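Local coordinates for sugar kinase (Agrobacterium tumefaciens, PDB 2RBC), which probably transfers a phosphoryl group from ATP to a sugar, as a putative ribokinase-like member of the pfkB carbohydrate kinase family, at residues A37-T42 with R119-T124; W86-D91 with H141-K146. One frame throughout, in Å; residues are numbered along the deposited sequence.

Overall arrangement
Two contacts that cross along the sequence illustrate how a ribokinase-type fold joins its lid to its main body. From the N terminus, the chain passes 37-42, then 86-91 on a strand of the large mixed sheet, and reaches 119-124, which closes interaction 1 in the small four-stranded sheet. It continues through strand 133-138 of that same sheet and, at 141-146, returns to 86-91 to close interaction 2. Each loop therefore contains one end of the other. The contacts lie about 12 Å apart, centre to centre, and meet directly: Gly90 N hydrogen-bonds to Ser120 OG, while Leu143 packs against Arg119 and Ala121, tying the small sheet to the large one.

Interaction 1: residues A37-T42 with R119-T124; sequences AAVLDT and RSALST. With GOL (glycerol), chain M; EDO (1,2-ethanediol), chain H.
Val39 to Thr42 and Ala121 to Thr124 run side by side as the central parallel pair of a four-stranded mixed sheet, the lid of the ribokinase fold. Three backbone hydrogen bonds join them: Leu40 N to Ala121 O (3.0 Å), Ser123 N to Leu40 O, and Thr42 N to Ser123 O, the last nearly straight at 171°. Next to Ala121, a water continues the link, donating to Ala38 O and accepting from Ala121 N.

Side-chain packing alternates between the faces. Val39, with CG1 anti to its backbone N (chi1 -177°), sends CG2 to Ala121 CB at 3.9 Å and CG1 to Ser123 OG at 3.6 Å. Leu40 and Leu122 meet more loosely on the other face, where helix 93-104 packs on Leu40. Thr42 OG1 bonds to Gln63, and Thr124 reaches its counterpart in the second subunit, so this face also serves the dimer.

Polar side chains gather on the Val39 face around a glycerol, probably from the crystallisation liquor, in a position consistent with a sugar pocket. The Asp41 carboxylate takes one bond at each oxygen: glycerol O1 donates to OD1 (2.7 Å) and glycerol O2 to OD2 (2.8 Å).

Interaction 2: residues W86-D91 with H141-K146; sequences WGAVGD and HRLHEK. With SO4 (sulfate ion), chain F.
Ala88 and Leu143 form the centre of a compact contact in which a turn of 3-10 helix packs against the side of strand 82-90 bearing the Ala88 methyl, a small example of how close packing is achieved without direct hydrogen bonds between the partners. The methyl of Ala88 points at the turn and is met by three groups: Leu143 O at 3.3 Å from Ala88 CB, Leu143 CB at 4.2 Å, and the imidazole of His144, whose CD2 approaches obliquely to 3.8 Å. The Leu143 side chain then reaches along the strand. Its CG lies anti to the carbonyl carbon (chi1 -77°); chi2 of 170° carries CD1 out anti to CA, toward Ala121, and turns CD2 against the peptide joining Val89 to Gly90, 3.5 Å from Val89 C.

The His144 ring is held on several sides. Leu143 CB sits over the centre of one face, Tyr139 OH bonds to ND1, and at the other ring nitrogen a water in the ring plane lies 2.8 Å from NE2. The same water accepts a bond from Ala88 N, so it bridges the two segments where the backbones do not pair. His144 N bonds back to His141 O, closing the turn.

Toward solvent the arrangement slackens. His141, Glu145 and Lys146 are exposed and stand well clear of the strand. Arg142, its chain bent at chi3, keeps a salt bridge to Asp140 and presents the edge of its guanidinium to a sulfate, probably from the crystallisation liquor; these bonds are weak, the nearest being NH2 to sulfate O4 at 3.4 Å.

Behind the contact, Val89 turns away from Leu143 to pack on Ile98 and Leu99 of helix 93-104. Its strand pairs with strands 31-35 and 113-115, and Trp86 touches helix 152-155.

Interaction 1: residues A37-T42 with R119-T124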
# COMPACT_ATOMS: atom_id res chain seq x y z
N ALA A 37 16.15 4.01 -8.64
CA ALA A 37 14.88 3.61 -8.05
C ALA A 37 13.61 4.01 -8.80
O ALA A 37 13.48 5.13 -9.28
CB ALA A 37 14.81 4.10 -6.61
N ALA A 38 12.67 3.06 -8.83
CA ALA A 38 11.34 3.16 -9.43
C ALA A 38 10.41 2.36 -8.53
O ALA A 38 10.46 1.10 -8.53
CB ALA A 38 11.34 2.60 -10.85
N VAL A 39 9.60 3.06 -7.75
CA VAL A 39 8.88 2.48 -6.58
C VAL A 39 7.44 3.00 -6.62
O VAL A 39 7.24 4.23 -6.83
CB VAL A 39 9.49 2.93 -5.20
CG1 VAL A 39 8.79 2.27 -4.00
CG2 VAL A 39 10.99 2.66 -5.13
N LEU A 40 6.46 2.11 -6.42
CA LEU A 40 5.06 2.55 -6.24
C LEU A 40 4.80 2.92 -4.79
O LEU A 40 4.66 2.05 -3.93
CB LEU A 40 4.05 1.51 -6.72
CG LEU A 40 2.58 1.97 -6.79
CD1 LEU A 40 2.42 3.06 -7.85
CD2 LEU A 40 1.73 0.78 -7.13
N ASP A 41 4.75 4.22 -4.52
CA ASP A 41 4.41 4.72 -3.21
C ASP A 41 2.91 4.92 -3.04
O ASP A 41 2.27 5.50 -3.90
CB ASP A 41 5.06 6.09 -2.94
CG ASP A 41 6.57 6.02 -2.66
OD1 ASP A 41 7.11 4.91 -2.46
OD2 ASP A 41 7.21 7.11 -2.62
N THR A 42 2.38 4.49 -1.88
CA THR A 42 1.08 4.90 -1.43
C THR A 42 1.24 5.78 -0.20
O THR A 42 1.76 5.34 0.85
CB THR A 42 0.15 3.74 -1.18
OG1 THR A 42 0.09 2.95 -2.36
CG2 THR A 42 -1.25 4.24 -0.86
N ARG A 119 9.98 -8.99 -7.84
CA ARG A 119 8.81 -8.25 -7.47
C ARG A 119 9.16 -6.79 -7.47
O ARG A 119 10.21 -6.40 -6.97
CB ARG A 119 8.30 -8.69 -6.10
CG ARG A 119 7.75 -10.12 -6.14
CD ARG A 119 7.40 -10.63 -4.74
NE ARG A 119 6.32 -9.85 -4.15
CZ ARG A 119 5.99 -9.83 -2.86
NH1 ARG A 119 6.65 -10.56 -1.95
NH2 ARG A 119 4.99 -9.05 -2.47
N SER A 120 8.26 -5.99 -8.02
CA SER A 120 8.47 -4.55 -8.09
C SER A 120 8.42 -3.90 -6.70
O SER A 120 7.67 -4.34 -5.83
CB SER A 120 7.41 -3.89 -8.95
OG SER A 120 7.45 -4.35 -10.27
N ALA A 121 9.19 -2.82 -6.54
CA ALA A 121 9.27 -2.10 -5.28
C ALA A 121 8.00 -1.30 -5.07
O ALA A 121 7.45 -0.70 -5.99
CB ALA A 121 10.50 -1.16 -5.26
N LEU A 122 7.57 -1.28 -3.82
CA LEU A 122 6.44 -0.44 -3.40
C LEU A 122 6.69 -0.04 -1.97
O LEU A 122 7.38 -0.77 -1.23
CB LEU A 122 5.11 -1.21 -3.58
CG LEU A 122 4.88 -2.47 -2.73
CD1 LEU A 122 4.28 -2.15 -1.33
CD2 LEU A 122 3.97 -3.43 -3.50
N SER A 123 6.15 1.12 -1.56
CA SER A 123 6.16 1.51 -0.14
C SER A 123 4.84 2.11 0.34
O SER A 123 4.12 2.72 -0.43
CB SER A 123 7.23 2.56 0.12
OG SER A 123 8.49 2.15 -0.39
N THR A 124 4.54 1.90 1.62
CA THR A 124 3.55 2.74 2.29
C THR A 124 4.27 3.86 3.05
O THR A 124 5.24 3.60 3.78
CB THR A 124 2.65 1.94 3.23
OG1 THR A 124 1.63 1.30 2.44
CG2 THR A 124 1.98 2.83 4.28
C1 GOL M . 9.90 5.29 -0.43
O1 GOL M . 9.61 4.36 -1.46
C2 GOL M . 10.60 6.52 -1.04
O2 GOL M . 9.73 7.57 -1.48
C3 GOL M . 11.64 7.02 -0.05
O3 GOL M . 11.10 7.44 1.16
C1 EDO H . -0.57 0.51 0.06
O1 EDO H . -1.71 -0.29 0.42
C2 EDO H . 0.73 -0.31 0.09
O2 EDO H . 1.88 0.53 0.25
O HOH W 1 10.72 -1.53 -8.81

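Interaction 2: residues W86-D91 with H141-K146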
# COMPACT_ATOMS: atom_id res chain seq x y z
N TRP A 86 16.58 4.52 -16.46
CA TRP A 86 16.96 3.10 -16.45
C TRP A 86 16.76 2.71 -15.02
O TRP A 86 17.20 3.39 -14.12
CB TRP A 86 18.41 2.87 -16.84
CG TRP A 86 18.72 3.18 -18.27
CD1 TRP A 86 17.83 3.55 -19.26
CD2 TRP A 86 20.00 3.11 -18.89
NE1 TRP A 86 18.50 3.73 -20.45
CE2 TRP A 86 19.83 3.48 -20.25
CE3 TRP A 86 21.29 2.79 -18.43
CZ2 TRP A 86 20.89 3.50 -21.16
CZ3 TRP A 86 22.35 2.84 -19.36
CH2 TRP A 86 22.14 3.20 -20.69
N GLY A 87 16.05 1.63 -14.82
CA GLY A 87 15.60 1.22 -13.50
C GLY A 87 14.98 -0.12 -13.78
O GLY A 87 14.90 -0.52 -14.94
N ALA A 88 14.58 -0.82 -12.73
CA ALA A 88 14.03 -2.16 -12.86
C ALA A 88 12.68 -2.25 -12.18
O ALA A 88 12.47 -1.68 -11.11
CB ALA A 88 15.01 -3.24 -12.26
N VAL A 89 11.77 -2.98 -12.82
CA VAL A 89 10.51 -3.40 -12.20
C VAL A 89 10.43 -4.90 -12.36
O VAL A 89 11.15 -5.46 -13.19
CB VAL A 89 9.24 -2.72 -12.83
CG1 VAL A 89 9.18 -1.24 -12.48
CG2 VAL A 89 9.17 -2.95 -14.31
N GLY A 90 9.55 -5.54 -11.62
CA GLY A 90 9.23 -6.93 -11.89
C GLY A 90 8.18 -7.09 -12.98
O GLY A 90 7.53 -6.14 -13.38
N ASP A 91 8.02 -8.32 -13.45
CA ASP A 91 6.94 -8.66 -14.38
C ASP A 91 5.65 -8.88 -13.59
O ASP A 91 5.12 -10.00 -13.54
CB ASP A 91 7.29 -9.91 -15.22
CG ASP A 91 7.73 -11.10 -14.37
OD1 ASP A 91 8.04 -10.91 -13.18
OD2 ASP A 91 7.82 -12.22 -14.91
N HIS A 141 15.71 -7.46 -3.77
CA HIS A 141 17.07 -7.34 -4.37
C HIS A 141 17.18 -7.97 -5.77
O HIS A 141 18.03 -7.59 -6.55
CB HIS A 141 18.11 -7.98 -3.46
CG HIS A 141 17.99 -9.47 -3.40
ND1 HIS A 141 17.28 -10.13 -2.41
CD2 HIS A 141 18.45 -10.44 -4.24
CE1 HIS A 141 17.33 -11.44 -2.63
NE2 HIS A 141 18.02 -11.65 -3.74
N ARG A 142 16.34 -8.94 -6.08
CA ARG A 142 16.37 -9.58 -7.39
C ARG A 142 16.10 -8.62 -8.53
O ARG A 142 16.41 -8.92 -9.68
CB ARG A 142 15.35 -10.69 -7.47
CG ARG A 142 15.64 -11.87 -6.53
CD ARG A 142 14.53 -12.92 -6.61
NE ARG A 142 13.24 -12.39 -6.23
CZ ARG A 142 12.15 -13.12 -5.99
NH1 ARG A 142 12.19 -14.46 -6.07
NH2 ARG A 142 11.01 -12.51 -5.65
N LEU A 143 15.52 -7.46 -8.22
CA LEU A 143 15.35 -6.42 -9.22
C LEU A 143 16.67 -6.08 -9.95
O LEU A 143 16.68 -5.82 -11.15
CB LEU A 143 14.75 -5.17 -8.56
CG LEU A 143 13.24 -5.23 -8.27
CD1 LEU A 143 12.85 -4.04 -7.41
CD2 LEU A 143 12.47 -5.27 -9.57
N HIS A 144 17.77 -6.09 -9.19
CA HIS A 144 19.04 -5.51 -9.61
C HIS A 144 20.17 -6.52 -9.62
O HIS A 144 21.33 -6.15 -9.48
CB HIS A 144 19.40 -4.34 -8.67
CG HIS A 144 18.40 -3.24 -8.68
ND1 HIS A 144 17.83 -2.73 -7.54
CD2 HIS A 144 17.79 -2.62 -9.71
CE1 HIS A 144 16.95 -1.81 -7.86
NE2 HIS A 144 16.90 -1.72 -9.18
N GLU A 145 19.84 -7.78 -9.81
CA GLU A 145 20.85 -8.84 -9.76
C GLU A 145 21.42 -9.22 -11.14
O GLU A 145 22.35 -10.04 -11.24
CB GLU A 145 20.27 -10.08 -9.08
CG GLU A 145 19.28 -10.87 -9.93
CD GLU A 145 18.71 -12.11 -9.22
OE1 GLU A 145 19.08 -12.38 -8.03
OE2 GLU A 145 17.87 -12.81 -9.86
N LYS A 146 20.84 -8.67 -12.20
CA LYS A 146 21.24 -9.00 -13.54
C LYS A 146 21.90 -7.78 -14.18
O LYS A 146 21.61 -6.62 -13.86
CB LYS A 146 20.04 -9.44 -14.35
CG LYS A 146 20.34 -10.27 -15.55
CD LYS A 146 19.15 -11.21 -15.86
CE LYS A 146 19.04 -11.58 -17.37
NZ LYS A 146 20.37 -11.89 -18.02
S SO4 F . 8.31 -14.77 -4.40
O1 SO4 F . 8.73 -13.77 -3.42
O2 SO4 F . 9.34 -15.79 -4.58
O3 SO4 F . 7.08 -15.41 -3.93
O4 SO4 F . 8.04 -14.12 -5.68
O HOH W 2 15.13 0.32 -10.08